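Local coordinates for uncharacterized protein TP-0789 domain-containing protein (Nitrosomonas europaea ATCC 19718, PDB 3BUU), which is of unknown function but belongs to the LolA superfamily, whose best-known members carry lipoproteins across the periplasm, so it may bind lipids or lipoproteins, at residues N122-L133 with L148-Y159. Numbering follows the deposited sequence.
Sequences NESIDDEDYYVL and LLWVNQSNFRPY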
ATOM      1  N   ASN A 122      -3.522   1.782  23.992  1.00 10.23           N
ATOM      2  CA  ASN A 122      -4.522   0.774  23.680  1.00 10.88           C
ATOM      3  C   ASN A 122      -5.887   1.405  23.589  1.00 11.28           C
ATOM      4  O   ASN A 122      -6.144   2.364  24.304  1.00 13.91           O
ATOM      5  CB  ASN A 122      -4.424  -0.334  24.747  1.00 13.12           C
ATOM      6  CG  ASN A 122      -3.093  -1.119  24.635  1.00 12.19           C
ATOM      7  OD1 ASN A 122      -2.699  -1.517  23.566  1.00 17.32           O
ATOM      8  ND2 ASN A 122      -2.377  -1.251  25.732  1.00 20.22           N
ATOM      9  N   GLU A 123      -6.751   0.910  22.715  1.00 10.64           N
ATOM     10  CA  GLU A 123      -8.122   1.397  22.609  1.00 13.13           C
ATOM     11  C   GLU A 123      -9.089   0.238  22.550  1.00 12.95           C
ATOM     12  O   GLU A 123      -8.805  -0.768  21.921  1.00 13.29           O
ATOM     13  CB  GLU A 123      -8.331   2.196  21.315  1.00 13.83           C
ATOM     14  CG  GLU A 123      -7.865   3.586  21.278  1.00 17.52           C
ATOM     15  CD  GLU A 123      -8.286   4.388  20.048  1.00 15.95           C
ATOM     16  OE1 GLU A 123      -9.169   4.011  19.248  1.00 14.91           O
ATOM     17  OE2 GLU A 123      -7.715   5.487  19.953  1.00 20.90           O
ATOM     18  N   SER A 124     -10.230   0.402  23.197  1.00 14.66           N
ATOM     19  CA  SER A 124     -11.327  -0.532  23.120  0.50 17.55           C
ATOM     20  C   SER A 124     -12.390   0.108  22.243  1.00 18.34           C
ATOM     21  O   SER A 124     -12.748   1.263  22.423  1.00 19.21           O
ATOM     22  CB  SER A 124     -11.922  -0.752  24.517  0.50 18.46           C
ATOM     23  OG  SER A 124     -10.937  -1.220  25.418  0.50 21.04           O
ATOM     24  N   ILE A 125     -12.886  -0.625  21.281  1.00 19.35           N
ATOM     25  CA  ILE A 125     -13.950  -0.108  20.469  1.00 21.97           C
ATOM     26  C   ILE A 125     -14.825  -1.340  20.539  1.00 22.07           C
ATOM     27  O   ILE A 125     -14.550  -2.343  19.869  1.00 23.87           O
ATOM     28  CB  ILE A 125     -13.462   0.314  19.022  1.00 20.89           C
ATOM     29  CG1 ILE A 125     -12.319   1.356  19.057  1.00 23.23           C
ATOM     30  CG2 ILE A 125     -14.619   0.809  18.150  1.00 23.01           C
ATOM     31  CD1 ILE A 125     -11.684   1.665  17.665  1.00 22.28           C
ATOM     32  N   ASP A 126     -15.850  -1.259  21.409  1.00 24.67           N
ATOM     33  CA  ASP A 126     -16.742  -2.395  21.730  1.00 23.95           C
ATOM     34  C   ASP A 126     -16.133  -3.526  22.590  1.00 24.55           C
ATOM     35  O   ASP A 126     -15.483  -3.229  23.589  1.00 24.48           O
ATOM     36  CB  ASP A 126     -17.466  -2.912  20.481  1.00 25.72           C
ATOM     37  CG  ASP A 126     -18.998  -2.938  20.647  1.00 22.52           C
ATOM     38  OD1 ASP A 126     -19.539  -2.964  21.793  1.00 24.56           O
ATOM     39  OD2 ASP A 126     -19.649  -2.938  19.583  1.00 22.37           O
ATOM     40  N   ASP A 127     -16.348  -4.805  22.266  1.00 24.44           N
ATOM     41  CA  ASP A 127     -15.687  -5.852  23.048  1.00 24.71           C
ATOM     42  C   ASP A 127     -14.319  -6.230  22.461  1.00 23.15           C
ATOM     43  O   ASP A 127     -13.739  -7.272  22.852  1.00 24.22           O
ATOM     44  CB  ASP A 127     -16.587  -7.080  23.374  1.00 26.01           C
ATOM     45  CG  ASP A 127     -16.992  -7.881  22.144  1.00 28.10           C
ATOM     46  OD1 ASP A 127     -16.807  -7.407  21.000  1.00 30.74           O
ATOM     47  OD2 ASP A 127     -17.517  -9.002  22.330  1.00 31.66           O
ATOM     48  N   GLU A 128     -13.802  -5.372  21.556  1.00 20.81           N
ATOM     49  CA  GLU A 128     -12.505  -5.550  20.906  1.00 17.96           C
ATOM     50  C   GLU A 128     -11.464  -4.542  21.371  1.00 15.44           C
ATOM     51  O   GLU A 128     -11.698  -3.348  21.407  1.00 18.20           O
ATOM     52  CB  GLU A 128     -12.629  -5.441  19.395  1.00 18.40           C
ATOM     53  CG  GLU A 128     -13.467  -6.541  18.784  1.00 23.34           C
ATOM     54  CD  GLU A 128     -12.761  -7.867  18.849  1.00 27.05           C
ATOM     55  OE1 GLU A 128     -12.773  -8.501  19.929  1.00 31.30           O
ATOM     56  OE2 GLU A 128     -12.187  -8.272  17.824  1.00 24.20           O
ATOM     57  N   ASP A 129     -10.281  -5.044  21.688  1.00 12.90           N
ATOM     58  CA  ASP A 129      -9.175  -4.200  22.109  1.00 10.53           C
ATOM     59  C   ASP A 129      -8.148  -4.169  20.997  1.00  8.62           C
ATOM     60  O   ASP A 129      -7.882  -5.170  20.351  1.00  8.98           O
ATOM     61  CB  ASP A 129      -8.479  -4.749  23.368  1.00 12.92           C
ATOM     62  CG  ASP A 129      -9.423  -4.933  24.522  1.00 18.56           C
ATOM     63  OD1 ASP A 129     -10.123  -3.967  24.814  1.00 22.68           O
ATOM     64  OD2 ASP A 129      -9.440  -6.024  25.159  1.00 22.84           O
ATOM     65  N   TYR A 130      -7.553  -2.999  20.834  1.00  8.05           N
ATOM     66  CA  TYR A 130      -6.591  -2.730  19.799  1.00  7.04           C
ATOM     67  C   TYR A 130      -5.343  -2.147  20.392  1.00  6.96           C
ATOM     68  O   TYR A 130      -5.414  -1.290  21.271  1.00  9.62           O
ATOM     69  CB  TYR A 130      -7.167  -1.733  18.747  1.00  7.75           C
ATOM     70  CG  TYR A 130      -8.384  -2.260  18.084  1.00  8.33           C
ATOM     71  CD1 TYR A 130      -8.296  -3.090  16.958  1.00  8.59           C
ATOM     72  CD2 TYR A 130      -9.636  -1.959  18.597  1.00 11.18           C
ATOM     73  CE1 TYR A 130      -9.452  -3.601  16.412  1.00 10.09           C
ATOM     74  CE2 TYR A 130     -10.783  -2.454  18.029  1.00 13.65           C
ATOM     75  CZ  TYR A 130     -10.686  -3.297  16.956  1.00 12.49           C
ATOM     76  OH  TYR A 130     -11.839  -3.768  16.373  1.00 15.78           O
ATOM     77  N   TYR A 131      -4.201  -2.566  19.877  1.00  6.37           N
ATOM     78  CA  TYR A 131      -2.976  -1.808  20.027  1.00  5.95           C
ATOM     79  C   TYR A 131      -3.028  -0.658  19.033  1.00  6.78           C
ATOM     80  O   TYR A 131      -3.267  -0.898  17.854  1.00  7.88           O
ATOM     81  CB  TYR A 131      -1.758  -2.669  19.693  1.00  6.60           C
ATOM     82  CG  TYR A 131      -1.600  -3.921  20.492  1.00  6.08           C
ATOM     83  CD1 TYR A 131      -1.370  -3.887  21.848  1.00  6.81           C
ATOM     84  CD2 TYR A 131      -1.607  -5.165  19.868  1.00  7.81           C
ATOM     85  CE1 TYR A 131      -1.135  -5.083  22.576  1.00  8.83           C
ATOM     86  CE2 TYR A 131      -1.392  -6.341  20.572  1.00  7.92           C
ATOM     87  CZ  TYR A 131      -1.163  -6.310  21.933  1.00  8.28           C
ATOM     88  OH  TYR A 131      -0.924  -7.472  22.634  1.00 10.79           O
ATOM     89  N   VAL A 132      -2.701   0.562  19.457  1.00  6.39           N
ATOM     90  CA  VAL A 132      -2.545   1.691  18.531  1.00  6.85           C
ATOM     91  C   VAL A 132      -1.071   1.981  18.436  1.00  6.30           C
ATOM     92  O   VAL A 132      -0.475   2.480  19.419  1.00  7.49           O
ATOM     93  CB  VAL A 132      -3.368   2.946  18.932  1.00  7.15           C
ATOM     94  CG1 VAL A 132      -3.248   4.001  17.829  1.00  9.36           C
ATOM     95  CG2 VAL A 132      -4.814   2.577  19.161  1.00  8.97           C
ATOM     96  N   LEU A 133      -0.469   1.615  17.310  1.00  6.24           N
ATOM     97  CA  LEU A 133       0.944   1.848  17.122  1.00  6.12           C
ATOM     98  C   LEU A 133       1.170   3.177  16.432  1.00  6.31           C
ATOM     99  O   LEU A 133       0.514   3.479  15.440  1.00  7.60           O
ATOM    100  CB  LEU A 133       1.582   0.766  16.228  1.00  7.39           C
ATOM    101  CG  LEU A 133       1.484  -0.669  16.766  1.00  8.48           C
ATOM    102  CD1 LEU A 133       2.189  -1.663  15.795  1.00  9.92           C
ATOM    103  CD2 LEU A 133       2.090  -0.790  18.139  1.00 10.43           C
ATOM    104  N   LEU A 148      -0.715   6.114  12.307  1.00  5.89           N
ATOM    105  CA  LEU A 148      -1.208   5.411  13.485  1.00  5.96           C
ATOM    106  C   LEU A 148      -1.946   4.196  12.969  1.00  5.79           C
ATOM    107  O   LEU A 148      -2.835   4.315  12.138  1.00  6.62           O
ATOM    108  CB  LEU A 148      -2.157   6.298  14.316  1.00  7.61           C
ATOM    109  CG  LEU A 148      -1.558   7.576  14.889  1.00  9.19           C
ATOM    110  CD1 LEU A 148      -2.592   8.230  15.799  1.00 11.70           C
ATOM    111  CD2 LEU A 148      -0.234   7.350  15.568  1.00 12.50           C
ATOM    112  N   LEU A 149      -1.558   3.022  13.455  1.00  6.16           N
ATOM    113  CA  LEU A 149      -2.104   1.754  12.996  1.00  5.59           C
ATOM    114  C   LEU A 149      -2.764   1.026  14.165  1.00  5.83           C
ATOM    115  O   LEU A 149      -2.116   0.783  15.185  1.00  6.14           O
ATOM    116  CB  LEU A 149      -0.978   0.883  12.400  1.00  6.90           C
ATOM    117  CG  LEU A 149      -1.432  -0.495  11.885  1.00  7.22           C
ATOM    118  CD1 LEU A 149      -2.337  -0.394  10.679  1.00  8.59           C
ATOM    119  CD2 LEU A 149      -0.224  -1.356  11.606  1.00  8.62           C
ATOM    120  N   TRP A 150      -4.043   0.692  14.010  1.00  5.50           N
ATOM    121  CA  TRP A 150      -4.773  -0.110  14.974  1.00  5.97           C
ATOM    122  C   TRP A 150      -4.613  -1.581  14.612  1.00  5.70           C
ATOM    123  O   TRP A 150      -4.938  -1.976  13.480  1.00  6.05           O
ATOM    124  CB  TRP A 150      -6.258   0.251  14.943  1.00  6.58           C
ATOM    125  CG  TRP A 150      -6.674   1.472  15.699  1.00  6.62           C
ATOM    126  CD1 TRP A 150      -7.480   1.478  16.786  1.00  7.38           C
ATOM    127  CD2 TRP A 150      -6.372   2.849  15.411  1.00  6.99           C
ATOM    128  NE1 TRP A 150      -7.666   2.767  17.230  1.00  8.92           N
ATOM    129  CE2 TRP A 150      -6.974   3.620  16.418  1.00  8.10           C
ATOM    130  CE3 TRP A 150      -5.629   3.499  14.418  1.00  7.12           C
ATOM    131  CZ2 TRP A 150      -6.897   4.998  16.471  1.00  9.14           C
ATOM    132  CZ3 TRP A 150      -5.524   4.913  14.457  1.00  7.82           C
ATOM    133  CH2 TRP A 150      -6.174   5.632  15.495  1.00  9.18           C
ATOM    134  N   VAL A 151      -4.162  -2.382  15.567  1.00  6.01           N
ATOM    135  CA  VAL A 151      -3.927  -3.799  15.387  1.00  5.81           C
ATOM    136  C   VAL A 151      -4.742  -4.521  16.456  1.00  5.64           C
ATOM    137  O   VAL A 151      -4.606  -4.244  17.657  1.00  6.45           O
ATOM    138  CB  VAL A 151      -2.424  -4.127  15.495  1.00  6.15           C
ATOM    139  CG1 VAL A 151      -2.228  -5.637  15.351  1.00  7.37           C
ATOM    140  CG2 VAL A 151      -1.629  -3.407  14.432  1.00  6.77           C
ATOM    141  N   ASN A 152      -5.598  -5.440  16.022  1.00  6.58           N
ATOM    142  CA  ASN A 152      -6.423  -6.188  16.984  1.00  7.43           C
ATOM    143  C   ASN A 152      -5.545  -6.989  17.929  1.00  6.43           C
ATOM    144  O   ASN A 152      -4.665  -7.736  17.496  1.00  7.30           O
ATOM    145  CB  ASN A 152      -7.312  -7.124  16.173  1.00 10.35           C
ATOM    146  CG  ASN A 152      -8.481  -7.640  16.952  1.00 13.60           C
ATOM    147  OD1 ASN A 152      -8.327  -8.079  18.056  1.00 16.92           O
ATOM    148  ND2 ASN A 152      -9.635  -7.638  16.358  1.00 17.11           N
ATOM    149  N   GLN A 153      -5.776  -6.860  19.233  1.00  6.46           N
ATOM    150  CA  GLN A 153      -4.943  -7.572  20.202  1.00  7.01           C
ATOM    151  C   GLN A 153      -5.190  -9.063  20.152  1.00  8.34           C
ATOM    152  O   GLN A 153      -4.339  -9.842  20.558  1.00 10.78           O
ATOM    153  CB  GLN A 153      -5.216  -7.097  21.607  1.00  6.84           C
ATOM    154  CG  GLN A 153      -4.803  -5.641  21.845  1.00  7.64           C
ATOM    155  CD  GLN A 153      -4.925  -5.233  23.290  1.00  8.59           C
ATOM    156  OE1 GLN A 153      -5.258  -6.043  24.154  1.00 12.16           O
ATOM    157  NE2 GLN A 153      -4.736  -3.964  23.553  1.00  9.95           N
ATOM    158  N   SER A 154      -6.368  -9.485  19.708  1.00  9.24           N
ATOM    159  CA  SER A 154      -6.725 -10.888  19.773  1.00 11.23           C
ATOM    160  C   SER A 154      -5.960 -11.704  18.742  1.00 11.53           C
ATOM    161  O   SER A 154      -5.561 -12.826  19.045  1.00 14.51           O
ATOM    162  CB  SER A 154      -8.255 -11.074  19.571  1.00 12.80           C
ATOM    163  OG  SER A 154      -8.693 -10.713  18.291  1.00 15.54           O
ATOM    164  N   ASN A 155      -5.818 -11.196  17.524  1.00 10.21           N
ATOM    165  CA  ASN A 155      -5.304 -11.976  16.389  1.00 10.80           C
ATOM    166  C   ASN A 155      -4.326 -11.180  15.526  1.00  8.55           C
ATOM    167  O   ASN A 155      -3.939 -11.672  14.476  1.00  9.56           O
ATOM    168  CB  ASN A 155      -6.453 -12.505  15.535  1.00 11.82           C
ATOM    169  CG  ASN A 155      -7.351 -11.417  15.035  1.00 11.51           C
ATOM    170  OD1 ASN A 155      -7.041 -10.232  15.111  1.00 10.73           O
ATOM    171  ND2 ASN A 155      -8.515 -11.822  14.544  1.00 16.23           N
ATOM    172  N   PHE A 156      -3.925  -9.981  15.968  1.00  7.92           N
ATOM    173  CA  PHE A 156      -2.951  -9.151  15.265  1.00  7.30           C
ATOM    174  C   PHE A 156      -3.406  -8.667  13.923  1.00  6.28           C
ATOM    175  O   PHE A 156      -2.601  -8.163  13.142  1.00  7.24           O
ATOM    176  CB  PHE A 156      -1.561  -9.812  15.188  1.00  8.63           C
ATOM    177  CG  PHE A 156      -1.008 -10.130  16.545  1.00  9.12           C
ATOM    178  CD1 PHE A 156      -0.372  -9.156  17.315  1.00 11.50           C
ATOM    179  CD2 PHE A 156      -1.130 -11.418  17.045  1.00 12.65           C
ATOM    180  CE1 PHE A 156       0.135  -9.452  18.582  1.00 13.38           C
ATOM    181  CE2 PHE A 156      -0.616 -11.738  18.303  1.00 16.38           C
ATOM    182  CZ  PHE A 156       0.007 -10.767  19.073  1.00 16.62           C
ATOM    183  N   ARG A 157      -4.704  -8.763  13.639  1.00  7.22           N
ATOM    184  CA  ARG A 157      -5.167  -8.254  12.349  1.00  7.68           C
ATOM    185  C   ARG A 157      -5.064  -6.732  12.290  1.00  7.22           C
ATOM    186  O   ARG A 157      -5.457  -6.039  13.229  1.00  7.82           O
ATOM    187  CB  ARG A 157      -6.606  -8.616  12.081  1.00 10.40           C
ATOM    188  CG  ARG A 157      -6.845 -10.011  11.660  1.00 12.08           C
ATOM    189  CD  ARG A 157      -8.316 -10.203  11.405  1.00 13.77           C
ATOM    190  NE  ARG A 157      -8.535 -11.583  11.149  1.00 17.27           N
ATOM    191  CZ  ARG A 157      -9.713 -12.052  10.788  1.00 18.36           C
ATOM    192  NH1 ARG A 157     -10.735 -11.211  10.700  1.00 19.89           N
ATOM    193  NH2 ARG A 157      -9.857 -13.337  10.535  1.00 22.85           N
ATOM    194  N   PRO A 158      -4.635  -6.195  11.137  1.00  7.17           N
ATOM    195  CA  PRO A 158      -4.781  -4.737  10.971  1.00  7.15           C
ATOM    196  C   PRO A 158      -6.261  -4.393  10.923  1.00  6.36           C
ATOM    197  O   PRO A 158      -7.048  -5.076  10.247  1.00  7.48           O
ATOM    198  CB  PRO A 158      -4.046  -4.483   9.640  1.00  8.08           C
ATOM    199  CG  PRO A 158      -4.185  -5.767   8.868  1.00  9.78           C
ATOM    200  CD  PRO A 158      -4.157  -6.867   9.913  1.00  8.30           C
ATOM    201  N   TYR A 159      -6.606  -3.271  11.553  1.00  6.50           N
ATOM    202  CA  TYR A 159      -7.983  -2.842  11.638  1.00  6.93           C
ATOM    203  C   TYR A 159      -8.213  -1.553  10.870  1.00  7.28           C
ATOM    204  O   TYR A 159      -9.082  -1.491  10.007  1.00  7.73           O
ATOM    205  CB  TYR A 159      -8.381  -2.702  13.118  1.00  8.44           C
ATOM    206  CG  TYR A 159      -9.727  -2.085  13.368  1.00  8.81           C
ATOM    207  CD1 TYR A 159     -10.888  -2.651  12.873  1.00 12.32           C
ATOM    208  CD2 TYR A 159      -9.831  -0.935  14.124  1.00 10.18           C
ATOM    209  CE1 TYR A 159     -12.119  -2.070  13.118  1.00 15.32           C
ATOM    210  CE2 TYR A 159     -11.045  -0.349  14.366  1.00 12.31           C
ATOM    211  CZ  TYR A 159     -12.175  -0.925  13.881  1.00 13.85           C
ATOM    212  OH  TYR A 159     -13.401  -0.345  14.097  1.00 19.69           O
TER
HETATM  213  O   HOH W   1     -11.368 -10.767  17.527  1.00 27.49           O
HETATM  214  O   HOH W   2      -9.453  -7.808  20.750  1.00 24.13           O
HETATM  215  O   HOH W   3      -6.471  -5.689  26.661  1.00 28.35           O
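Y130 lays its ring over that of Y159 in an offset stack, planes 21° apart, with Y130 CE1 3.4 Å from Y159 CG. This is the apolar centre of an antiparallel β hairpin in a LolA-like fold: strands 128–133 and 148–152 pair directly, and the strands at 122–125 and 158–159 flank them. W150 completes the aromatic cluster by turning an edge toward the Y130 face, the planes 62° apart. V132 CG2 sits over the five-membered ring of W150, 3.6 Å from its centroid, while I125 CD1 reaches both W150 and Y159. On the other sheet face, where helix 9-20 packs against Y131, L133 and V151, Q153 CG stands over the centre of the Y131 ring, 3.5 Å from its centroid. Backbone bonds join Y131 with V151 and L133 with L149 in both directions. W150 NE1 donates to E123 OE1 at 2.8 Å; OE1 lies in the indole plane, but the donor comes from above the carboxylate plane, and R121 holds E123 OE2 in a salt bridge. Cutting W150 back to an alanine is likely to open a gap beside V132 and Y130 and leave E123 OE1 without its indole donor. At the polar edge, a chi1 of -162° sets N152 CG beside the carbonyl carbon and brings the amide to E128, where N152 ND2 donates to E128 OE2 at 3.0 Å. N152 OD1 closes an Asx turn with S154 N and also accepts from S154 OG at 2.7 Å.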